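Local coordinates for protein precorrin-3 methylase (Rhodobacter capsulatus, PDB 3NUT) that probably transfers a methyl group from S-adenosylmethionine to a precorrin intermediate on the way to vitamin B12, and here holds the spent cofactor S-adenosyl-L-homocysteine, at residues 166-171 with 229-234; 197-202 with 211-216. One frame throughout, in Å; residues are numbered along the deposited sequence.

Contacts 1 and 2 are two antiparallel strand pairings of one mixed sheet, their centres about 9 Å apart. Across that sheet strand 165-169 lies beside 227-231, then comes 196-201, and 209-214 is outermost on that side within the chain. Along the chain contact 2, a beta hairpin, is nested inside the loop that contact 1 closes. The two meet where strands 227-231 and 196-201 adjoin: V229 packs on I197 and F199, and L230 O lies 2.9 Å from L198 N, a probable hydrogen bond. Both contacts reach S-adenosyl-L-homocysteine, contact 1 through Y169 to P171, contact 2 through A200 and A202, so one sheet lines the cofactor pocket from two of its strands.

Contact 1: residues 166-171 with 229-234; sequences MAFYNP and VLVGNA. With SAH (S-adenosyl-L-homocysteine), chain E.
Their first torsions bring F168 and V231 together: CG of F168 is anti to its carbonyl carbon (chi1 -60°), while V231 holds CG1 anti to the backbone N (chi1 -168°), which turns CG2 to the ring. F168 CE2 lies 3.4 Å from V231 CG2, a tight fit in which the methyl approaches the ring obliquely. V229 meets the next atom along the same side of the ring, CB and CG1 both near CD2, so one ring bridges two valines on this face. V229 CG2 reaches on to the ring of P171, and M166 lies alongside V231, M166 CG 4.0 Å from V231 CB. On the reverse face A167 CB touches L230 CD2 at 3.6 Å.

The backbones run antiparallel in the mixed sheet of a tetrapyrrole methylase, their axes 4.6 Å apart. M166 and V231 form a hydrogen-bonded pair: M166 N gives to V231 O at 2.6 Å, and the return bond runs from V231 N to M166 O. F168 and V229 repeat the pattern, more loosely on one side: F168 N to V229 O is 2.7 Å, V229 N to F168 O 3.3 Å.

At and just past the end of strand 165-169, the chain runs directly into the S-adenosyl-L-homocysteine site. N170, a binding residue for this ligand, gives a nearly straight bond (173°) from its N to O2' of the ribose, and N170 OD1 lies 2.9 Å from O3'. The carboxylate atom OXT of the ligand comes up to the Y169 ring at its edge, in plane. N141 takes a bond from N170 ND2, steadying the amide.

Helices 149-161 and 179-190 cover the face carrying M166 and F168, whereas strands 137-141 and 196-201 continue the sheet beyond 165-169 and 227-231 respectively.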
ATOM      1  N   MET A 166      -1.235   1.868 -12.260  1.00 37.19           N
ATOM      2  CA  MET A 166      -2.506   1.751 -11.517  1.00 37.43           C
ATOM      3  C   MET A 166      -2.849   0.358 -11.025  1.00 37.28           C
ATOM      4  O   MET A 166      -2.469  -0.667 -11.636  1.00 37.50           O
ATOM      5  CB  MET A 166      -3.702   2.249 -12.331  1.00 37.49           C
ATOM      6  CG  MET A 166      -3.410   3.166 -13.490  1.00 38.12           C
ATOM      7  SD  MET A 166      -4.935   3.347 -14.423  1.00 41.46           S
ATOM      8  CE  MET A 166      -4.378   4.371 -15.783  1.00 43.49           C
ATOM      9  N   ALA A 167      -3.618   0.325  -9.951  1.00 36.21           N
ATOM     10  CA  ALA A 167      -4.175  -0.912  -9.478  1.00 36.64           C
ATOM     11  C   ALA A 167      -5.683  -0.812  -9.300  1.00 36.86           C
ATOM     12  O   ALA A 167      -6.197   0.146  -8.716  1.00 36.99           O
ATOM     13  CB  ALA A 167      -3.507  -1.337  -8.184  1.00 36.36           C
ATOM     14  N   PHE A 168      -6.383  -1.827  -9.791  1.00 37.87           N
ATOM     15  CA  PHE A 168      -7.846  -1.884  -9.723  1.00 38.72           C
ATOM     16  C   PHE A 168      -8.348  -2.866  -8.677  1.00 38.82           C
ATOM     17  O   PHE A 168      -8.058  -4.049  -8.752  1.00 38.35           O
ATOM     18  CB  PHE A 168      -8.442  -2.241 -11.100  1.00 39.05           C
ATOM     19  CG  PHE A 168      -8.097  -1.248 -12.186  1.00 40.08           C
ATOM     20  CD1 PHE A 168      -8.084   0.128 -11.912  1.00 40.58           C
ATOM     21  CD2 PHE A 168      -7.788  -1.683 -13.476  1.00 39.40           C
ATOM     22  CE1 PHE A 168      -7.767   1.050 -12.903  1.00 41.87           C
ATOM     23  CE2 PHE A 168      -7.474  -0.758 -14.492  1.00 40.71           C
ATOM     24  CZ  PHE A 168      -7.454   0.604 -14.201  1.00 42.40           C
ATOM     25  N   TYR A 169      -9.093  -2.351  -7.701  1.00 39.90           N
ATOM     26  CA  TYR A 169      -9.755  -3.179  -6.707  1.00 41.19           C
ATOM     27  C   TYR A 169     -11.213  -3.382  -7.128  1.00 42.35           C
ATOM     28  O   TYR A 169     -11.888  -2.439  -7.567  1.00 42.60           O
ATOM     29  CB  TYR A 169      -9.663  -2.541  -5.311  1.00 41.02           C
ATOM     30  CG  TYR A 169      -8.300  -2.651  -4.609  1.00 41.19           C
ATOM     31  CD1 TYR A 169      -8.139  -3.445  -3.474  1.00 40.14           C
ATOM     32  CD2 TYR A 169      -7.185  -1.951  -5.077  1.00 39.53           C
ATOM     33  CE1 TYR A 169      -6.894  -3.548  -2.826  1.00 41.43           C
ATOM     34  CE2 TYR A 169      -5.951  -2.047  -4.449  1.00 40.82           C
ATOM     35  CZ  TYR A 169      -5.799  -2.839  -3.313  1.00 41.81           C
ATOM     36  OH  TYR A 169      -4.547  -2.929  -2.690  1.00 40.99           O
ATOM     37  N   ASN A 170     -11.693  -4.616  -7.002  1.00 44.01           N
ATOM     38  CA  ASN A 170     -13.086  -4.943  -7.313  1.00 45.24           C
ATOM     39  C   ASN A 170     -13.355  -4.722  -8.795  1.00 46.70           C
ATOM     40  O   ASN A 170     -14.133  -3.850  -9.158  1.00 46.83           O
ATOM     41  CB  ASN A 170     -14.027  -4.080  -6.466  1.00 44.78           C
ATOM     42  CG  ASN A 170     -13.781  -4.236  -4.999  1.00 43.82           C
ATOM     43  OD1 ASN A 170     -13.888  -5.321  -4.471  1.00 42.86           O
ATOM     44  ND2 ASN A 170     -13.438  -3.152  -4.334  1.00 44.28           N
ATOM     45  N   PRO A 171     -12.698  -5.505  -9.663  1.00 48.42           N
ATOM     46  CA  PRO A 171     -12.796  -5.169 -11.080  1.00 49.73           C
ATOM     47  C   PRO A 171     -14.164  -5.558 -11.670  1.00 51.25           C
ATOM     48  O   PRO A 171     -14.771  -4.748 -12.382  1.00 51.53           O
ATOM     49  CB  PRO A 171     -11.637  -5.960 -11.717  1.00 49.80           C
ATOM     50  CG  PRO A 171     -10.988  -6.760 -10.600  1.00 48.55           C
ATOM     51  CD  PRO A 171     -11.960  -6.764  -9.453  1.00 48.43           C
ATOM     52  N   VAL A 229      -6.084  -5.881 -10.624  1.00 37.52           N
ATOM     53  CA  VAL A 229      -5.555  -5.636 -11.959  1.00 36.48           C
ATOM     54  C   VAL A 229      -4.540  -4.499 -11.899  1.00 36.49           C
ATOM     55  O   VAL A 229      -4.851  -3.376 -11.461  1.00 36.29           O
ATOM     56  CB  VAL A 229      -6.699  -5.324 -12.979  1.00 36.75           C
ATOM     57  CG1 VAL A 229      -6.138  -5.034 -14.387  1.00 35.76           C
ATOM     58  CG2 VAL A 229      -7.741  -6.450 -13.007  1.00 34.50           C
ATOM     59  N   LEU A 230      -3.321  -4.802 -12.321  1.00 36.51           N
ATOM     60  CA  LEU A 230      -2.256  -3.828 -12.307  1.00 37.65           C
ATOM     61  C   LEU A 230      -2.022  -3.309 -13.713  1.00 38.45           C
ATOM     62  O   LEU A 230      -1.940  -4.073 -14.666  1.00 39.27           O
ATOM     63  CB  LEU A 230      -0.965  -4.410 -11.727  1.00 37.31           C
ATOM     64  CG  LEU A 230      -1.037  -5.107 -10.362  1.00 37.87           C
ATOM     65  CD1 LEU A 230       0.299  -5.754 -10.037  1.00 36.70           C
ATOM     66  CD2 LEU A 230      -1.478  -4.182  -9.226  1.00 36.03           C
ATOM     67  N   VAL A 231      -1.946  -1.994 -13.822  1.00 39.01           N
ATOM     68  CA  VAL A 231      -1.666  -1.330 -15.063  1.00 39.51           C
ATOM     69  C   VAL A 231      -0.328  -0.626 -14.890  1.00 39.91           C
ATOM     70  O   VAL A 231      -0.162   0.156 -13.961  1.00 39.25           O
ATOM     71  CB  VAL A 231      -2.759  -0.286 -15.391  1.00 39.78           C
ATOM     72  CG1 VAL A 231      -2.615   0.182 -16.832  1.00 39.34           C
ATOM     73  CG2 VAL A 231      -4.138  -0.874 -15.177  1.00 39.70           C
ATOM     74  N   GLY A 232       0.623  -0.900 -15.782  1.00 40.29           N
ATOM     75  CA  GLY A 232       1.923  -0.242 -15.712  1.00 41.66           C
ATOM     76  C   GLY A 232       1.908   1.244 -16.046  1.00 42.47           C
ATOM     77  O   GLY A 232       0.855   1.799 -16.393  1.00 42.81           O
ATOM     78  N   ASN A 233       3.064   1.893 -15.882  1.00 43.53           N
ATOM     79  CA  ASN A 233       3.353   3.180 -16.526  1.00 44.80           C
ATOM     80  C   ASN A 233       3.527   2.881 -18.032  1.00 45.14           C
ATOM     81  O   ASN A 233       3.501   1.716 -18.460  1.00 44.97           O
ATOM     82  CB  ASN A 233       4.692   3.765 -16.029  1.00 44.81           C
ATOM     83  CG  ASN A 233       4.674   4.176 -14.569  1.00 47.41           C
ATOM     84  OD1 ASN A 233       4.215   5.268 -14.207  1.00 51.04           O
ATOM     85  ND2 ASN A 233       5.223   3.324 -13.719  1.00 48.47           N
ATOM     86  N   ALA A 234       3.761   3.924 -18.819  1.00 45.82           N
ATOM     87  CA  ALA A 234       4.217   3.746 -20.200  1.00 46.64           C
ATOM     88  C   ALA A 234       5.578   3.045 -20.289  1.00 46.85           C
ATOM     89  O   ALA A 234       5.820   2.293 -21.226  1.00 47.11           O
ATOM     90  CB  ALA A 234       4.256   5.099 -20.943  1.00 46.84           C
TER
HETATM   91  N   SAH E1501      -8.890  -3.878   2.191  1.00 37.11           N
HETATM   92  CA  SAH E1501      -8.622  -4.724   0.988  1.00 37.66           C
HETATM   93  CB  SAH E1501      -9.436  -4.233  -0.220  1.00 38.01           C
HETATM   94  CG  SAH E1501     -10.912  -4.614  -0.092  1.00 41.03           C
HETATM   95  SD  SAH E1501     -11.779  -4.609  -1.643  1.00 46.62           S
HETATM   96  C   SAH E1501      -7.168  -4.583   0.727  1.00 37.20           C
HETATM   97  O   SAH E1501      -6.623  -3.694   1.367  1.00 37.07           O
HETATM   98  OXT SAH E1501      -6.507  -5.282  -0.066  1.00 36.04           O
HETATM   99  C5' SAH E1501     -11.642  -6.307  -2.154  1.00 45.29           C
HETATM  100  C4' SAH E1501     -10.898  -6.429  -3.499  1.00 44.43           C
HETATM  101  O4' SAH E1501      -9.486  -6.441  -3.256  1.00 43.89           O
HETATM  102  C3' SAH E1501     -11.171  -7.693  -4.328  1.00 43.67           C
HETATM  103  O3' SAH E1501     -12.242  -7.561  -5.273  1.00 46.00           O
HETATM  104  C2' SAH E1501      -9.878  -7.890  -5.090  1.00 42.87           C
HETATM  105  O2' SAH E1501      -9.792  -7.019  -6.237  1.00 41.92           O
HETATM  106  C1' SAH E1501      -8.838  -7.408  -4.097  1.00 41.15           C
HETATM  107  N9  SAH E1501      -8.272  -8.528  -3.308  1.00 38.13           N
HETATM  108  C8  SAH E1501      -8.429  -8.758  -1.989  1.00 37.86           C
HETATM  109  N7  SAH E1501      -7.737  -9.879  -1.620  1.00 38.37           N
HETATM  110  C5  SAH E1501      -7.118 -10.384  -2.717  1.00 35.89           C
HETATM  111  C6  SAH E1501      -6.224 -11.536  -3.048  1.00 38.11           C
HETATM  112  N6  SAH E1501      -5.824 -12.434  -2.110  1.00 38.31           N
HETATM  113  N1  SAH E1501      -5.812 -11.689  -4.332  1.00 36.38           N
HETATM  114  C2  SAH E1501      -6.192 -10.821  -5.294  1.00 36.43           C
HETATM  115  N3  SAH E1501      -6.999  -9.760  -5.059  1.00 36.76           N
HETATM  116  C4  SAH E1501      -7.488  -9.492  -3.821  1.00 36.77           C

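Contact 2: residues 197-202 with 211-216; sequences ILFARA and SVVELR. With SAH (S-adenosyl-L-homocysteine), chain E.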
ATOM      1  N   ILE A 197      -0.731  -4.918 -18.950  1.00 46.74           N
ATOM      2  CA  ILE A 197      -1.764  -5.127 -17.953  1.00 45.26           C
ATOM      3  C   ILE A 197      -1.592  -6.523 -17.374  1.00 44.50           C
ATOM      4  O   ILE A 197      -1.255  -7.480 -18.084  1.00 42.87           O
ATOM      5  CB  ILE A 197      -3.189  -5.041 -18.530  1.00 45.59           C
ATOM      6  CG1 ILE A 197      -3.288  -3.986 -19.657  1.00 45.74           C
ATOM      7  CG2 ILE A 197      -4.218  -4.835 -17.396  1.00 44.89           C
ATOM      8  CD1 ILE A 197      -3.168  -2.503 -19.222  1.00 44.69           C
ATOM      9  N   LEU A 198      -1.842  -6.609 -16.071  1.00 43.35           N
ATOM     10  CA  LEU A 198      -1.574  -7.794 -15.287  1.00 42.93           C
ATOM     11  C   LEU A 198      -2.845  -8.151 -14.566  1.00 42.30           C
ATOM     12  O   LEU A 198      -3.445  -7.299 -13.907  1.00 41.63           O
ATOM     13  CB  LEU A 198      -0.499  -7.507 -14.229  1.00 42.81           C
ATOM     14  CG  LEU A 198       0.980  -7.354 -14.561  1.00 43.59           C
ATOM     15  CD1 LEU A 198       1.330  -6.019 -15.212  1.00 44.14           C
ATOM     16  CD2 LEU A 198       1.751  -7.498 -13.261  1.00 45.11           C
ATOM     17  N   PHE A 199      -3.242  -9.411 -14.679  1.00 41.78           N
ATOM     18  CA  PHE A 199      -4.375  -9.911 -13.923  1.00 42.30           C
ATOM     19  C   PHE A 199      -3.815 -10.877 -12.895  1.00 42.40           C
ATOM     20  O   PHE A 199      -3.225 -11.921 -13.239  1.00 42.69           O
ATOM     21  CB  PHE A 199      -5.421 -10.573 -14.831  1.00 42.24           C
ATOM     22  CG  PHE A 199      -6.018  -9.634 -15.846  1.00 43.72           C
ATOM     23  CD1 PHE A 199      -7.205  -8.961 -15.574  1.00 44.46           C
ATOM     24  CD2 PHE A 199      -5.383  -9.415 -17.072  1.00 45.00           C
ATOM     25  CE1 PHE A 199      -7.762  -8.081 -16.509  1.00 45.50           C
ATOM     26  CE2 PHE A 199      -5.924  -8.542 -18.009  1.00 47.01           C
ATOM     27  CZ  PHE A 199      -7.124  -7.873 -17.725  1.00 46.42           C
ATOM     28  N   ALA A 200      -3.952 -10.499 -11.630  1.00 41.95           N
ATOM     29  CA  ALA A 200      -3.384 -11.304 -10.555  1.00 41.73           C
ATOM     30  C   ALA A 200      -4.495 -11.836  -9.667  1.00 41.06           C
ATOM     31  O   ALA A 200      -5.221 -11.093  -9.001  1.00 40.68           O
ATOM     32  CB  ALA A 200      -2.334 -10.530  -9.768  1.00 41.76           C
ATOM     33  N   ARG A 201      -4.618 -13.150  -9.709  1.00 40.54           N
ATOM     34  CA  ARG A 201      -5.768 -13.824  -9.185  1.00 40.69           C
ATOM     35  C   ARG A 201      -5.391 -14.584  -7.933  1.00 39.31           C
ATOM     36  O   ARG A 201      -4.431 -15.361  -7.937  1.00 38.89           O
ATOM     37  CB  ARG A 201      -6.325 -14.771 -10.275  1.00 41.26           C
ATOM     38  CG  ARG A 201      -7.401 -15.722  -9.791  1.00 45.43           C
ATOM     39  CD  ARG A 201      -7.760 -16.793 -10.841  1.00 51.97           C
ATOM     40  NE  ARG A 201      -8.193 -18.044 -10.197  1.00 55.29           N
ATOM     41  CZ  ARG A 201      -9.347 -18.192  -9.545  1.00 56.81           C
ATOM     42  NH1 ARG A 201     -10.201 -17.168  -9.428  1.00 56.51           N
ATOM     43  NH2 ARG A 201      -9.647 -19.368  -9.009  1.00 57.54           N
ATOM     44  N   ALA A 202      -6.152 -14.353  -6.873  1.00 38.26           N
ATOM     45  CA  ALA A 202      -6.052 -15.149  -5.640  1.00 38.34           C
ATOM     46  C   ALA A 202      -4.639 -15.123  -5.096  1.00 37.61           C
ATOM     47  O   ALA A 202      -4.059 -16.161  -4.752  1.00 36.89           O
ATOM     48  CB  ALA A 202      -6.521 -16.617  -5.864  1.00 37.92           C
ATOM     49  N   SER A 211      -1.426 -13.398 -15.000  1.00 50.41           N
ATOM     50  CA  SER A 211      -1.177 -13.287 -16.416  1.00 51.13           C
ATOM     51  C   SER A 211      -0.897 -11.840 -16.773  1.00 51.30           C
ATOM     52  O   SER A 211      -1.588 -10.925 -16.336  1.00 51.32           O
ATOM     53  CB  SER A 211      -2.341 -13.855 -17.236  1.00 51.06           C
ATOM     54  OG  SER A 211      -3.518 -13.079 -17.054  1.00 51.89           O
ATOM     55  N   VAL A 212       0.151 -11.651 -17.554  1.00 51.85           N
ATOM     56  CA  VAL A 212       0.529 -10.346 -18.029  1.00 52.65           C
ATOM     57  C   VAL A 212       0.251 -10.329 -19.517  1.00 53.13           C
ATOM     58  O   VAL A 212       0.758 -11.170 -20.254  1.00 53.52           O
ATOM     59  CB  VAL A 212       2.025 -10.085 -17.815  1.00 52.69           C
ATOM     60  CG1 VAL A 212       2.325  -8.593 -17.963  1.00 52.68           C
ATOM     61  CG2 VAL A 212       2.510 -10.641 -16.440  1.00 52.89           C
ATOM     62  N   VAL A 213      -0.570  -9.382 -19.954  1.00 53.77           N
ATOM     63  CA  VAL A 213      -0.854  -9.199 -21.374  1.00 54.23           C
ATOM     64  C   VAL A 213      -0.771  -7.720 -21.751  1.00 55.10           C
ATOM     65  O   VAL A 213      -0.868  -6.849 -20.885  1.00 55.19           O
ATOM     66  CB  VAL A 213      -2.242  -9.769 -21.752  1.00 54.21           C
ATOM     67  CG1 VAL A 213      -2.281 -11.293 -21.554  1.00 54.07           C
ATOM     68  CG2 VAL A 213      -3.358  -9.073 -20.966  1.00 52.79           C
ATOM     69  N   GLU A 214      -0.599  -7.421 -23.038  1.00 56.02           N
ATOM     70  CA  GLU A 214      -0.700  -6.031 -23.491  1.00 56.45           C
ATOM     71  C   GLU A 214      -2.161  -5.583 -23.505  1.00 56.26           C
ATOM     72  O   GLU A 214      -3.057  -6.409 -23.665  1.00 56.40           O
ATOM     73  CB  GLU A 214      -0.097  -5.875 -24.871  1.00 56.71           C
ATOM     74  CG  GLU A 214       1.362  -6.291 -24.969  1.00 59.32           C
ATOM     75  CD  GLU A 214       1.748  -6.637 -26.401  1.00 62.06           C
ATOM     76  OE1 GLU A 214       0.949  -7.356 -27.058  1.00 63.14           O
ATOM     77  OE2 GLU A 214       2.830  -6.190 -26.861  1.00 60.92           O
ATOM     78  N   LEU A 215      -2.391  -4.287 -23.326  1.00 56.11           N
ATOM     79  CA  LEU A 215      -3.739  -3.711 -23.301  1.00 57.03           C
ATOM     80  C   LEU A 215      -4.571  -4.070 -24.525  1.00 58.06           C
ATOM     81  O   LEU A 215      -5.752  -4.419 -24.390  1.00 58.26           O
ATOM     82  CB  LEU A 215      -3.654  -2.195 -23.139  1.00 56.57           C
ATOM     83  CG  LEU A 215      -4.875  -1.279 -23.156  1.00 56.84           C
ATOM     84  CD1 LEU A 215      -5.882  -1.611 -22.066  1.00 57.34           C
ATOM     85  CD2 LEU A 215      -4.419   0.171 -23.046  1.00 55.87           C
ATOM     86  N   ARG A 216      -3.946  -3.979 -25.704  1.00 58.95           N
ATOM     87  CA  ARG A 216      -4.549  -4.377 -26.979  1.00 60.03           C
ATOM     88  C   ARG A 216      -5.204  -5.764 -26.917  1.00 60.34           C
ATOM     89  O   ARG A 216      -6.286  -5.959 -27.461  1.00 60.41           O
ATOM     90  CB  ARG A 216      -3.482  -4.375 -28.089  1.00 60.41           C
ATOM     91  CG  ARG A 216      -3.141  -5.777 -28.655  1.00 61.62           C
ATOM     92  CD  ARG A 216      -1.660  -5.998 -28.903  1.00 63.84           C
ATOM     93  NE  ARG A 216      -1.013  -4.842 -29.522  1.00 65.35           N
ATOM     94  CZ  ARG A 216       0.251  -4.821 -29.930  1.00 65.57           C
ATOM     95  NH1 ARG A 216       1.022  -5.898 -29.798  1.00 65.69           N
ATOM     96  NH2 ARG A 216       0.745  -3.714 -30.468  1.00 65.07           N
TER
HETATM   97  N   SAH E1501      -8.890  -3.878   2.191  1.00 37.11           N
HETATM   98  CA  SAH E1501      -8.622  -4.724   0.988  1.00 37.66           C
HETATM   99  CB  SAH E1501      -9.436  -4.233  -0.220  1.00 38.01           C
HETATM  100  CG  SAH E1501     -10.912  -4.614  -0.092  1.00 41.03           C
HETATM  101  SD  SAH E1501     -11.779  -4.609  -1.643  1.00 46.62           S
HETATM  102  C   SAH E1501      -7.168  -4.583   0.727  1.00 37.20           C
HETATM  103  O   SAH E1501      -6.623  -3.694   1.367  1.00 37.07           O
HETATM  104  OXT SAH E1501      -6.507  -5.282  -0.066  1.00 36.04           O
HETATM  105  C5' SAH E1501     -11.642  -6.307  -2.154  1.00 45.29           C
HETATM  106  C4' SAH E1501     -10.898  -6.429  -3.499  1.00 44.43           C
HETATM  107  O4' SAH E1501      -9.486  -6.441  -3.256  1.00 43.89           O
HETATM  108  C3' SAH E1501     -11.171  -7.693  -4.328  1.00 43.67           C
HETATM  109  O3' SAH E1501     -12.242  -7.561  -5.273  1.00 46.00           O
HETATM  110  C2' SAH E1501      -9.878  -7.890  -5.090  1.00 42.87           C
HETATM  111  O2' SAH E1501      -9.792  -7.019  -6.237  1.00 41.92           O
HETATM  112  C1' SAH E1501      -8.838  -7.408  -4.097  1.00 41.15           C
HETATM  113  N9  SAH E1501      -8.272  -8.528  -3.308  1.00 38.13           N
HETATM  114  C8  SAH E1501      -8.429  -8.758  -1.989  1.00 37.86           C
HETATM  115  N7  SAH E1501      -7.737  -9.879  -1.620  1.00 38.37           N
HETATM  116  C5  SAH E1501      -7.118 -10.384  -2.717  1.00 35.89           C
HETATM  117  C6  SAH E1501      -6.224 -11.536  -3.048  1.00 38.11           C
HETATM  118  N6  SAH E1501      -5.824 -12.434  -2.110  1.00 38.31           N
HETATM  119  N1  SAH E1501      -5.812 -11.689  -4.332  1.00 36.38           N
HETATM  120  C2  SAH E1501      -6.192 -10.821  -5.294  1.00 36.43           C
HETATM  121  N3  SAH E1501      -6.999  -9.760  -5.059  1.00 36.76           N
HETATM  122  C4  SAH E1501      -7.488  -9.492  -3.821  1.00 36.77           C
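I197 N gives its hydrogen to V213 O at 2.7 Å, the shortest of four backbone bonds that zip this hairpin together. V213 N answers to I197 O. The next hydrogen-bonded pair, two residues on, is F199 with S211, F199 N to S211 O at 2.8 Å.

On one face I197 crosses L215 obliquely, I197 CG1 3.9 Å from L215 CB. Here CG1 is anti to the carbonyl carbon (chi1 -35°), which carries it to L215. Beside it V213 CG2 comes to the edge of the F199 ring, in its plane, 4.0 Å from F199 CE2. The reverse face carries L198 and V212, lying side by side and pointing the same way. Cutting I197 back to an alanine removes CG1 and CD1, and L215 would probably lose a partner that holds its side chain on this face.

At the far end of strand 196-201, A202 N and A200 O lie in packing distance of the adenine of S-adenosyl-L-homocysteine, beside N1 and C2 respectively. Strand 227-231 flanks 196-201 on the side away from 209-214; helix 179-190 packs on F199 and L215, and helix 121-129 on L198 and A200.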